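Local coordinates for UPF0141 protein yjdB (Campylobacter jejuni subsp. jejuni HB93-13, PDB 4TN0) that probably transfers phosphoethanolamine groups in the periplasm through a zinc-binding domain of the alkaline phosphatase type, and is required for polymyxin resistance and motility, at residues A[219-230]-A[249-260]; A[26-34]-A[190-198]. All coordinates share one frame; numbering follows the deposited sequence.

Contact 1. Residues A[219-230]-A[249-260]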
loop_
_atom_site.group_PDB
_atom_site.type_symbol
_atom_site.label_atom_id
_atom_site.label_comp_id
_atom_site.label_asym_id
_atom_site.label_seq_id
_atom_site.Cartn_x
_atom_site.Cartn_y
_atom_site.Cartn_z
ATOM N N SER A 219 -10.271 6.387 -12.762
ATOM C CA SER A 219 -9.390 6.513 -11.605
ATOM C C SER A 219 -9.511 5.321 -10.671
ATOM O O SER A 219 -10.607 4.814 -10.404
ATOM C CB SER A 219 -9.695 7.800 -10.837
ATOM O OG SER A 219 -9.426 8.944 -11.634
ATOM N N SER A 220 -8.365 4.876 -10.175
ATOM C CA SER A 220 -8.342 3.824 -9.175
ATOM C C SER A 220 -7.396 4.152 -8.024
ATOM O O SER A 220 -6.350 4.793 -8.218
ATOM C CB SER A 220 -7.948 2.501 -9.816
ATOM O OG SER A 220 -8.877 2.151 -10.822
ATOM N N LEU A 221 -7.792 3.729 -6.824
ATOM C CA LEU A 221 -6.914 3.732 -5.661
ATOM C C LEU A 221 -6.603 2.302 -5.221
ATOM O O LEU A 221 -7.515 1.483 -5.012
ATOM C CB LEU A 221 -7.538 4.515 -4.508
ATOM C CG LEU A 221 -6.875 4.317 -3.137
ATOM C CD1 LEU A 221 -5.455 4.846 -3.141
ATOM C CD2 LEU A 221 -7.692 5.007 -2.049
ATOM N N PHE A 222 -5.313 1.994 -5.100
ATOM C CA PHE A 222 -4.908 0.741 -4.481
ATOM C C PHE A 222 -3.968 1.031 -3.324
ATOM O O PHE A 222 -2.939 1.711 -3.495
ATOM C CB PHE A 222 -4.244 -0.219 -5.478
ATOM C CG PHE A 222 -4.044 -1.602 -4.919
ATOM C CD1 PHE A 222 -5.117 -2.313 -4.416
ATOM C CD2 PHE A 222 -2.788 -2.174 -4.867
ATOM C CE1 PHE A 222 -4.942 -3.570 -3.869
ATOM C CE2 PHE A 222 -2.608 -3.417 -4.344
ATOM C CZ PHE A 222 -3.689 -4.127 -3.840
ATOM N N TYR A 223 -4.371 0.554 -2.142
ATOM C CA TYR A 223 -3.610 0.727 -0.902
ATOM C C TYR A 223 -3.236 -0.618 -0.286
ATOM O O TYR A 223 -4.097 -1.489 -0.119
ATOM C CB TYR A 223 -4.413 1.551 0.113
ATOM C CG TYR A 223 -3.985 1.375 1.570
ATOM C CD1 TYR A 223 -4.719 0.571 2.433
ATOM C CD2 TYR A 223 -2.859 2.025 2.082
ATOM C CE1 TYR A 223 -4.350 0.407 3.753
ATOM C CE2 TYR A 223 -2.474 1.851 3.424
ATOM C CZ TYR A 223 -3.235 1.044 4.247
ATOM O OH TYR A 223 -2.892 0.847 5.567
ATOM N N LEU A 224 -1.962 -0.779 0.063
ATOM C CA LEU A 224 -1.539 -1.943 0.855
ATOM C C LEU A 224 -0.386 -1.578 1.787
ATOM O O LEU A 224 0.387 -0.655 1.522
ATOM C CB LEU A 224 -1.117 -3.129 -0.027
ATOM C CG LEU A 224 0.152 -3.063 -0.874
ATOM C CD1 LEU A 224 0.403 -4.435 -1.493
ATOM C CD2 LEU A 224 0.094 -1.989 -1.958
ATOM N N SER A 225 -0.261 -2.322 2.875
ATOM C CA SER A 225 0.806 -2.062 3.818
ATOM C C SER A 225 2.040 -2.850 3.420
ATOM O O SER A 225 1.923 -3.843 2.699
ATOM C CB SER A 225 0.372 -2.424 5.237
ATOM O OG SER A 225 1.338 -1.956 6.155
ATOM N N ASP A 226 3.214 -2.404 3.865
ATOM C CA ASP A 226 4.439 -3.168 3.646
ATOM C C ASP A 226 4.504 -4.422 4.539
ATOM O O ASP A 226 5.028 -5.441 4.104
ATOM C CB ASP A 226 5.698 -2.305 3.849
ATOM C CG ASP A 226 5.794 -1.684 5.248
ATOM O OD1 ASP A 226 4.789 -1.699 5.989
ATOM O OD2 ASP A 226 6.872 -1.146 5.590
ATOM N N HIS A 227 3.969 -4.350 5.758
ATOM C CA HIS A 227 3.942 -5.492 6.704
ATOM C C HIS A 227 3.081 -5.156 7.938
ATOM O O HIS A 227 2.549 -4.047 8.066
ATOM C CB HIS A 227 5.337 -5.863 7.170
ATOM C CG HIS A 227 6.089 -4.702 7.733
ATOM N ND1 HIS A 227 5.789 -4.159 8.964
ATOM C CD2 HIS A 227 7.101 -3.955 7.224
ATOM C CE1 HIS A 227 6.585 -3.124 9.188
ATOM N NE2 HIS A 227 7.393 -2.985 8.151
ATOM N N GLY A 228 2.927 -6.117 8.835
ATOM C CA GLY A 228 2.132 -5.896 10.022
ATOM C C GLY A 228 2.968 -5.363 11.160
ATOM O O GLY A 228 3.977 -4.702 10.948
ATOM N N GLU A 229 2.531 -5.633 12.378
ATOM C CA GLU A 229 3.190 -5.128 13.587
ATOM C C GLU A 229 2.742 -5.934 14.794
ATOM O O GLU A 229 1.579 -6.326 14.877
ATOM C CB GLU A 229 2.870 -3.653 13.820
ATOM C CG GLU A 229 3.625 -3.007 14.986
ATOM C CD GLU A 229 5.012 -2.522 14.593
ATOM O OE1 GLU A 229 5.642 -3.120 13.665
ATOM O OE2 GLU A 229 5.469 -1.538 15.231
ATOM N N SER A 230 3.664 -6.197 15.712
ATOM C CA SER A 230 3.318 -6.790 17.010
ATOM C C SER A 230 3.129 -5.698 18.084
ATOM O O SER A 230 3.862 -4.714 18.097
ATOM C CB SER A 230 4.388 -7.789 17.453
ATOM O OG SER A 230 4.230 -8.999 16.751
ATOM N N TYR A 249 0.149 -11.363 12.829
ATOM C CA TYR A 249 0.152 -9.927 13.126
ATOM C C TYR A 249 1.169 -9.189 12.270
ATOM O O TYR A 249 0.960 -8.029 11.955
ATOM C CB TYR A 249 0.446 -9.647 14.611
ATOM C CG TYR A 249 -0.715 -9.937 15.529
ATOM C CD1 TYR A 249 -2.009 -9.610 15.147
ATOM C CD2 TYR A 249 -0.523 -10.563 16.776
ATOM C CE1 TYR A 249 -3.083 -9.891 15.969
ATOM C CE2 TYR A 249 -1.597 -10.846 17.605
ATOM C CZ TYR A 249 -2.875 -10.500 17.190
ATOM O OH TYR A 249 -3.965 -10.746 17.979
ATOM N N GLN A 250 2.260 -9.858 11.897
ATOM C CA GLN A 250 3.313 -9.214 11.111
ATOM C C GLN A 250 3.223 -9.475 9.603
ATOM O O GLN A 250 3.776 -8.695 8.835
ATOM C CB GLN A 250 4.696 -9.620 11.629
ATOM C CG GLN A 250 4.958 -9.022 13.003
ATOM C CD GLN A 250 6.368 -9.235 13.509
ATOM O OE1 GLN A 250 7.335 -9.404 12.736
ATOM N NE2 GLN A 250 6.499 -9.226 14.820
ATOM N N THR A 251 2.535 -10.540 9.179
ATOM C CA THR A 251 2.457 -10.891 7.755
ATOM C C THR A 251 1.092 -10.623 7.100
ATOM O O THR A 251 0.991 -10.448 5.868
ATOM C CB THR A 251 2.813 -12.399 7.535
ATOM O OG1 THR A 251 1.897 -13.228 8.261
ATOM C CG2 THR A 251 4.201 -12.686 8.030
ATOM N N HIS A 252 0.048 -10.594 7.920
ATOM C CA HIS A 252 -1.320 -10.404 7.434
ATOM C C HIS A 252 -1.649 -8.905 7.385
ATOM O O HIS A 252 -1.848 -8.261 8.432
ATOM C CB HIS A 252 -2.299 -11.167 8.343
ATOM C CG HIS A 252 -3.722 -11.163 7.872
ATOM N ND1 HIS A 252 -4.092 -10.776 6.597
ATOM C CD2 HIS A 252 -4.869 -11.495 8.515
ATOM C CE1 HIS A 252 -5.405 -10.874 6.476
ATOM N NE2 HIS A 252 -5.901 -11.308 7.625
ATOM N N ILE A 253 -1.698 -8.365 6.167
ATOM C CA ILE A 253 -1.835 -6.927 5.938
ATOM C C ILE A 253 -3.165 -6.579 5.294
ATOM O O ILE A 253 -3.786 -7.421 4.643
ATOM C CB ILE A 253 -0.711 -6.383 5.005
ATOM C CG1 ILE A 253 -0.555 -7.307 3.787
ATOM C CG2 ILE A 253 0.598 -6.230 5.750
ATOM C CD1 ILE A 253 0.342 -6.764 2.705
ATOM N N PRO A 254 -3.579 -5.311 5.425
ATOM C CA PRO A 254 -4.745 -4.833 4.694
ATOM C C PRO A 254 -4.416 -4.556 3.228
ATOM O O PRO A 254 -3.300 -4.152 2.887
ATOM C CB PRO A 254 -5.082 -3.530 5.415
ATOM C CG PRO A 254 -3.744 -3.021 5.810
ATOM C CD PRO A 254 -3.031 -4.253 6.293
ATOM N N ALA A 255 -5.399 -4.777 2.368
ATOM C CA ALA A 255 -5.337 -4.271 1.013
ATOM C C ALA A 255 -6.715 -3.725 0.689
ATOM O O ALA A 255 -7.738 -4.355 1.006
ATOM C CB ALA A 255 -4.909 -5.352 0.032
ATOM N N ILE A 256 -6.729 -2.525 0.115
ATOM C CA ILE A 256 -7.962 -1.800 -0.171
ATOM C C ILE A 256 -7.968 -1.281 -1.610
ATOM O O ILE A 256 -7.004 -0.642 -2.047
ATOM C CB ILE A 256 -8.144 -0.609 0.791
ATOM C CG1 ILE A 256 -8.485 -1.093 2.199
ATOM C CG2 ILE A 256 -9.214 0.358 0.286
ATOM C CD1 ILE A 256 -8.405 0.037 3.253
ATOM N N PHE A 257 -9.065 -1.524 -2.328
ATOM C CA PHE A 257 -9.192 -1.020 -3.699
ATOM C C PHE A 257 -10.439 -0.182 -3.904
ATOM O O PHE A 257 -11.516 -0.487 -3.380
ATOM C CB PHE A 257 -9.206 -2.165 -4.722
ATOM C CG PHE A 257 -9.397 -1.701 -6.150
ATOM C CD1 PHE A 257 -8.359 -1.089 -6.842
ATOM C CD2 PHE A 257 -10.615 -1.864 -6.796
ATOM C CE1 PHE A 257 -8.533 -0.656 -8.139
ATOM C CE2 PHE A 257 -10.791 -1.432 -8.098
ATOM C CZ PHE A 257 -9.749 -0.830 -8.769
ATOM N N TRP A 258 -10.277 0.890 -4.661
ATOM C CA TRP A 258 -11.418 1.681 -5.078
ATOM C C TRP A 258 -11.231 2.148 -6.515
ATOM O O TRP A 258 -10.116 2.456 -6.942
ATOM C CB TRP A 258 -11.625 2.881 -4.152
ATOM C CG TRP A 258 -12.749 3.765 -4.580
ATOM C CD1 TRP A 258 -14.046 3.686 -4.173
ATOM C CD2 TRP A 258 -12.679 4.871 -5.484
ATOM N NE1 TRP A 258 -14.793 4.666 -4.774
ATOM C CE2 TRP A 258 -13.976 5.410 -5.583
ATOM C CE3 TRP A 258 -11.649 5.457 -6.226
ATOM C CZ2 TRP A 258 -14.269 6.505 -6.389
ATOM C CZ3 TRP A 258 -11.941 6.544 -7.025
ATOM C CH2 TRP A 258 -13.240 7.057 -7.101
ATOM N N SER A 259 -12.335 2.233 -7.248
ATOM C CA SER A 259 -12.309 2.765 -8.600
ATOM C C SER A 259 -13.645 3.396 -8.910
ATOM O O SER A 259 -14.666 2.997 -8.343
ATOM C CB SER A 259 -11.999 1.670 -9.616
ATOM O OG SER A 259 -11.809 2.227 -10.899
ATOM N N ASN A 260 -13.638 4.372 -9.814
ATOM C CA ASN A 260 -14.881 4.955 -10.313
ATOM C C ASN A 260 -15.431 4.113 -11.461
ATOM O O ASN A 260 -16.630 4.139 -11.751
ATOM C CB ASN A 260 -14.651 6.393 -10.775
ATOM C CG ASN A 260 -13.490 6.513 -11.738
ATOM O OD1 ASN A 260 -13.146 5.553 -12.430
ATOM N ND2 ASN A 260 -12.868 7.688 -11.782
#
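Tyr249 and Gln250, in the short helical turn ahead of the strand, turn their carbonyls to the loop that carries the zinc ligands. Tyr249 O accepts Glu229 N, and Gln250 O takes Gly228 N at 2.7 Å, the N-H coming from above the carbonyl plane. The Gln250 side chain then runs on, extended beyond CG, until NE2 meets Ser230 OG at 3.0 Å in a nearly straight bond lying in its amide plane. Ile253 points at the loop: CG2 packs against the backbone of His227, and CD1 comes to 3.3 Å from Ser225 O.

From Ala255 to Ser259 the chain pairs antiparallel with strand 219-224, while Pro254 packs on Tyr223. The Tyr223 ring also crosses Ile256, Tyr223 CD1 lying 3.8 Å from Ile256 CD1; its hydroxyl probably bonds to Tyr33. Hydrogen-bonded pairs at Ile256 and Trp258 alternate with non-hydrogen-bonded ones. On the face shared with Ala255, Phe257 CB meets the edge of the Phe222 ring, the two side chains crossing at about a right angle, and helix 264-271 covers Phe257. Trp258, on the other face, packs against helix 186-211. At the far end Ser219 O accepts both Ser259 OG, at 2.9 Å from above its plane, and Asn260 N, whereas Ser219 N donates to Asn260 OD1 at 3.0 Å.

Asp226 and His227 bind zinc through OD2 and NE2, and His227 ND1 donates to Gly228 O at 2.7 Å in the ring plane. That bond fixes the imidazole's rotation and leaves NE2 to the metal. The Gly228 and Glu229 backbone bonds tie this zinc-binding loop to residues 249-250.

Contact 2. Residues A[26-34]-A[190-198]; sequences ETARAANYS and INTYDNTLL
Asn32 ND2 donates to Asp194 OD1 over 2.9 Å in an almost straight bond (173°), in the plane of the amide and on the syn lone pair of the carboxylate, although the two flat groups are turned 61° apart. The other oxygen, Asp194 OD2, bonds to Tyr38. Asn32 OD1 is held in turn by Arg29, which grips it side-on with NE at 2.8 Å and NH2 at 3.1 Å, both from the same face of the amide. With both ends of the amide engaged, its rotation is fixed, and Arg29 is linked to Asp194 through a neutral group while NH1 forms a salt bridge with Glu233.

Tyr193 supplies the second polar link. CG anti to the backbone N (chi1 -180°) carries the ring out from the helix to the loop, where OH donates to Thr27 O at 2.6 Å, close to the ring plane; Arg29 N returns a weak bond to the same hydroxyl.

The loop 26-34 follows the central strand 18-24 of the alkaline phosphatase-like alpha/beta fold and begins with the zinc ligand Glu26, and helix 186-211 contacts the chain just after this metal ligand. Thr27 OG1 donates to the liganding oxygen, Glu26 OE2, placing Thr27 as a second-shell residue whose carbonyl is tied to the helix by Tyr193.

Around these bonds the packing is close. The methylenes of Arg29 pass obliquely by the Tyr193 ring, CG lying 3.9 Å from CE2, and the Asn32 amide stands nearly perpendicular to that ring at its edge. One turn along the helix, Leu197 divides its two methyls: CD1 reaches Asn32 CB at 3.5 Å, while CD2 touches both Ala28 CB and Tyr33 CE1.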
loop_
_atom_site.group_PDB
_atom_site.type_symbol
_atom_site.label_atom_id
_atom_site.label_comp_id
_atom_site.label_asym_id
_atom_site.label_seq_id
_atom_site.Cartn_x
_atom_site.Cartn_y
_atom_site.Cartn_z
ATOM N N GLU A 26 2.493 1.527 5.788
ATOM C CA GLU A 26 3.606 1.300 6.684
ATOM C C GLU A 26 3.081 0.749 8.007
ATOM O O GLU A 26 2.283 1.412 8.683
ATOM C CB GLU A 26 4.405 2.598 6.895
ATOM C CG GLU A 26 5.498 2.485 7.958
ATOM C CD GLU A 26 6.591 1.531 7.535
ATOM O OE1 GLU A 26 7.538 1.959 6.832
ATOM O OE2 GLU A 26 6.472 0.331 7.868
ATOM N N THR A 27 3.492 -0.483 8.327
ATOM C CA THR A 27 3.314 -1.101 9.644
ATOM C C THR A 27 1.837 -1.459 9.969
ATOM O O THR A 27 1.523 -2.100 10.989
ATOM C CB THR A 27 3.951 -0.158 10.737
ATOM O OG1 THR A 27 5.358 0.007 10.461
ATOM C CG2 THR A 27 3.776 -0.679 12.140
ATOM N N ALA A 28 0.921 -1.075 9.086
ATOM C CA ALA A 28 -0.485 -1.422 9.303
ATOM C C ALA A 28 -0.728 -2.934 9.152
ATOM O O ALA A 28 -0.269 -3.563 8.188
ATOM C CB ALA A 28 -1.376 -0.648 8.350
ATOM N N ARG A 29 -1.488 -3.490 10.095
ATOM C CA ARG A 29 -1.759 -4.901 10.122
ATOM C C ARG A 29 -3.251 -5.082 9.948
ATOM O O ARG A 29 -4.033 -4.274 10.442
ATOM C CB ARG A 29 -1.285 -5.533 11.438
ATOM C CG ARG A 29 -2.214 -5.352 12.637
ATOM C CD ARG A 29 -1.520 -5.742 13.945
ATOM N NE ARG A 29 -2.479 -5.898 15.034
ATOM C CZ ARG A 29 -2.173 -6.325 16.260
ATOM N NH1 ARG A 29 -0.924 -6.634 16.571
ATOM N NH2 ARG A 29 -3.121 -6.449 17.175
ATOM N N ALA A 30 -3.629 -6.153 9.247
ATOM C CA ALA A 30 -5.012 -6.410 8.843
ATOM C C ALA A 30 -5.959 -6.643 10.019
ATOM O O ALA A 30 -7.125 -6.250 9.959
ATOM C CB ALA A 30 -5.062 -7.615 7.883
ATOM N N ALA A 31 -5.468 -7.322 11.060
ATOM C CA ALA A 31 -6.275 -7.722 12.218
ATOM C C ALA A 31 -6.964 -6.540 12.905
ATOM O O ALA A 31 -7.856 -6.732 13.729
ATOM C CB ALA A 31 -5.414 -8.480 13.232
ATOM N N ASN A 32 -6.521 -5.322 12.614
ATOM C CA ASN A 32 -7.108 -4.144 13.260
ATOM C C ASN A 32 -7.884 -3.285 12.267
ATOM O O ASN A 32 -8.048 -2.089 12.453
ATOM C CB ASN A 32 -6.041 -3.305 13.954
ATOM C CG ASN A 32 -5.522 -3.951 15.223
ATOM O OD1 ASN A 32 -5.137 -5.118 15.234
ATOM N ND2 ASN A 32 -5.506 -3.190 16.298
ATOM N N TYR A 33 -8.322 -3.907 11.183
ATOM C CA TYR A 33 -9.173 -3.247 10.208
ATOM C C TYR A 33 -10.638 -3.630 10.458
ATOM O O TYR A 33 -10.985 -4.813 10.542
ATOM C CB TYR A 33 -8.705 -3.587 8.782
ATOM C CG TYR A 33 -7.607 -2.649 8.341
ATOM C CD1 TYR A 33 -6.370 -2.651 8.980
ATOM C CD2 TYR A 33 -7.818 -1.722 7.311
ATOM C CE1 TYR A 33 -5.368 -1.766 8.611
ATOM C CE2 TYR A 33 -6.818 -0.833 6.923
ATOM C CZ TYR A 33 -5.597 -0.855 7.591
ATOM O OH TYR A 33 -4.594 0.008 7.235
ATOM N N SER A 34 -11.475 -2.625 10.701
ATOM C CA SER A 34 -12.895 -2.879 10.919
ATOM C C SER A 34 -13.583 -3.311 9.612
ATOM O O SER A 34 -14.611 -3.987 9.641
ATOM C CB SER A 34 -13.577 -1.652 11.533
ATOM O OG SER A 34 -13.339 -0.479 10.765
ATOM N N ILE A 190 -3.033 -0.217 22.020
ATOM C CA ILE A 190 -3.884 -0.576 20.884
ATOM C C ILE A 190 -4.634 0.643 20.364
ATOM O O ILE A 190 -4.775 0.829 19.136
ATOM C CB ILE A 190 -4.896 -1.698 21.230
ATOM C CG1 ILE A 190 -4.183 -2.898 21.871
ATOM C CG2 ILE A 190 -5.744 -2.083 20.024
ATOM C CD1 ILE A 190 -3.293 -3.628 20.960
ATOM N N ASN A 191 -5.155 1.454 21.289
ATOM C CA ASN A 191 -5.881 2.653 20.902
ATOM C C ASN A 191 -4.998 3.545 20.041
ATOM O O ASN A 191 -5.407 4.007 18.982
ATOM C CB ASN A 191 -6.357 3.448 22.126
ATOM C CG ASN A 191 -7.522 2.799 22.862
ATOM O OD1 ASN A 191 -8.252 1.976 22.312
ATOM N ND2 ASN A 191 -7.717 3.209 24.113
ATOM N N THR A 192 -3.766 3.749 20.492
ATOM C CA THR A 192 -2.822 4.601 19.780
ATOM C C THR A 192 -2.557 4.066 18.385
ATOM O O THR A 192 -2.496 4.822 17.416
ATOM C CB THR A 192 -1.500 4.707 20.545
ATOM O OG1 THR A 192 -1.777 4.844 21.946
ATOM C CG2 THR A 192 -0.678 5.881 20.056
ATOM N N TYR A 193 -2.407 2.747 18.301
ATOM C CA TYR A 193 -2.129 2.072 17.044
ATOM C C TYR A 193 -3.315 2.230 16.098
ATOM O O TYR A 193 -3.125 2.475 14.899
ATOM C CB TYR A 193 -1.784 0.581 17.285
ATOM C CG TYR A 193 -1.472 -0.185 16.008
ATOM C CD1 TYR A 193 -0.245 -0.028 15.364
ATOM C CD2 TYR A 193 -2.400 -1.070 15.453
ATOM C CE1 TYR A 193 0.046 -0.708 14.181
ATOM C CE2 TYR A 193 -2.113 -1.771 14.280
ATOM C CZ TYR A 193 -0.887 -1.585 13.656
ATOM O OH TYR A 193 -0.596 -2.266 12.502
ATOM N N ASP A 194 -4.522 2.089 16.646
ATOM C CA ASP A 194 -5.759 2.209 15.883
ATOM C C ASP A 194 -6.021 3.631 15.369
ATOM O O ASP A 194 -6.554 3.828 14.255
ATOM C CB ASP A 194 -6.934 1.740 16.725
ATOM C CG ASP A 194 -6.982 0.239 16.847
ATOM O OD1 ASP A 194 -6.214 -0.428 16.123
ATOM O OD2 ASP A 194 -7.805 -0.284 17.621
ATOM N N ASN A 195 -5.641 4.619 16.175
ATOM C CA ASN A 195 -5.708 6.007 15.733
ATOM C C ASN A 195 -4.888 6.218 14.474
ATOM O O ASN A 195 -5.325 6.924 13.571
ATOM C CB ASN A 195 -5.208 6.966 16.815
ATOM C CG ASN A 195 -6.173 7.118 17.955
ATOM O OD1 ASN A 195 -7.356 6.803 17.835
ATOM N ND2 ASN A 195 -5.666 7.597 19.087
ATOM N N THR A 196 -3.700 5.618 14.416
ATOM C CA THR A 196 -2.849 5.768 13.245
ATOM C C THR A 196 -3.524 5.159 12.021
ATOM O O THR A 196 -3.368 5.657 10.912
ATOM C CB THR A 196 -1.459 5.105 13.427
ATOM O OG1 THR A 196 -1.589 3.670 13.438
ATOM C CG2 THR A 196 -0.842 5.547 14.693
ATOM N N LEU A 197 -4.276 4.082 12.231
ATOM C CA LEU A 197 -5.010 3.434 11.144
ATOM C C LEU A 197 -6.163 4.325 10.661
ATOM O O LEU A 197 -6.428 4.427 9.455
ATOM C CB LEU A 197 -5.545 2.074 11.603
ATOM C CG LEU A 197 -4.526 0.965 11.938
ATOM C CD1 LEU A 197 -5.210 -0.301 12.407
ATOM C CD2 LEU A 197 -3.622 0.654 10.743
ATOM N N LEU A 198 -6.845 4.949 11.621
ATOM C CA LEU A 198 -7.945 5.871 11.374
ATOM C C LEU A 198 -7.473 7.045 10.532
ATOM O O LEU A 198 -8.101 7.414 9.540
ATOM C CB LEU A 198 -8.524 6.370 12.695
ATOM C CG LEU A 198 -9.817 7.175 12.636
ATOM C CD1 LEU A 198 -10.937 6.298 12.091
ATOM C CD2 LEU A 198 -10.157 7.658 14.041
#

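The centres of the two contacts lie about 12 Å apart, and they come in series along the chain: helix 186-211, which bears the second segment of contact 2, leads into strand 218-224, the first of contact 1. Within the mixed sheet, strand 218-224 lies between its parallel neighbour 18-24, from which loop 26-34 emerges, and the antiparallel strand 252-259. The contacts meet directly where the side chain of Glu229 packs on that of Thr27. Both also reach the metal, Glu26 coming from contact 2 and Asp226 and His227 from contact 1, so zinc joins the loops that follow two adjacent strands, with the phosphorylated Thr65 completing the site.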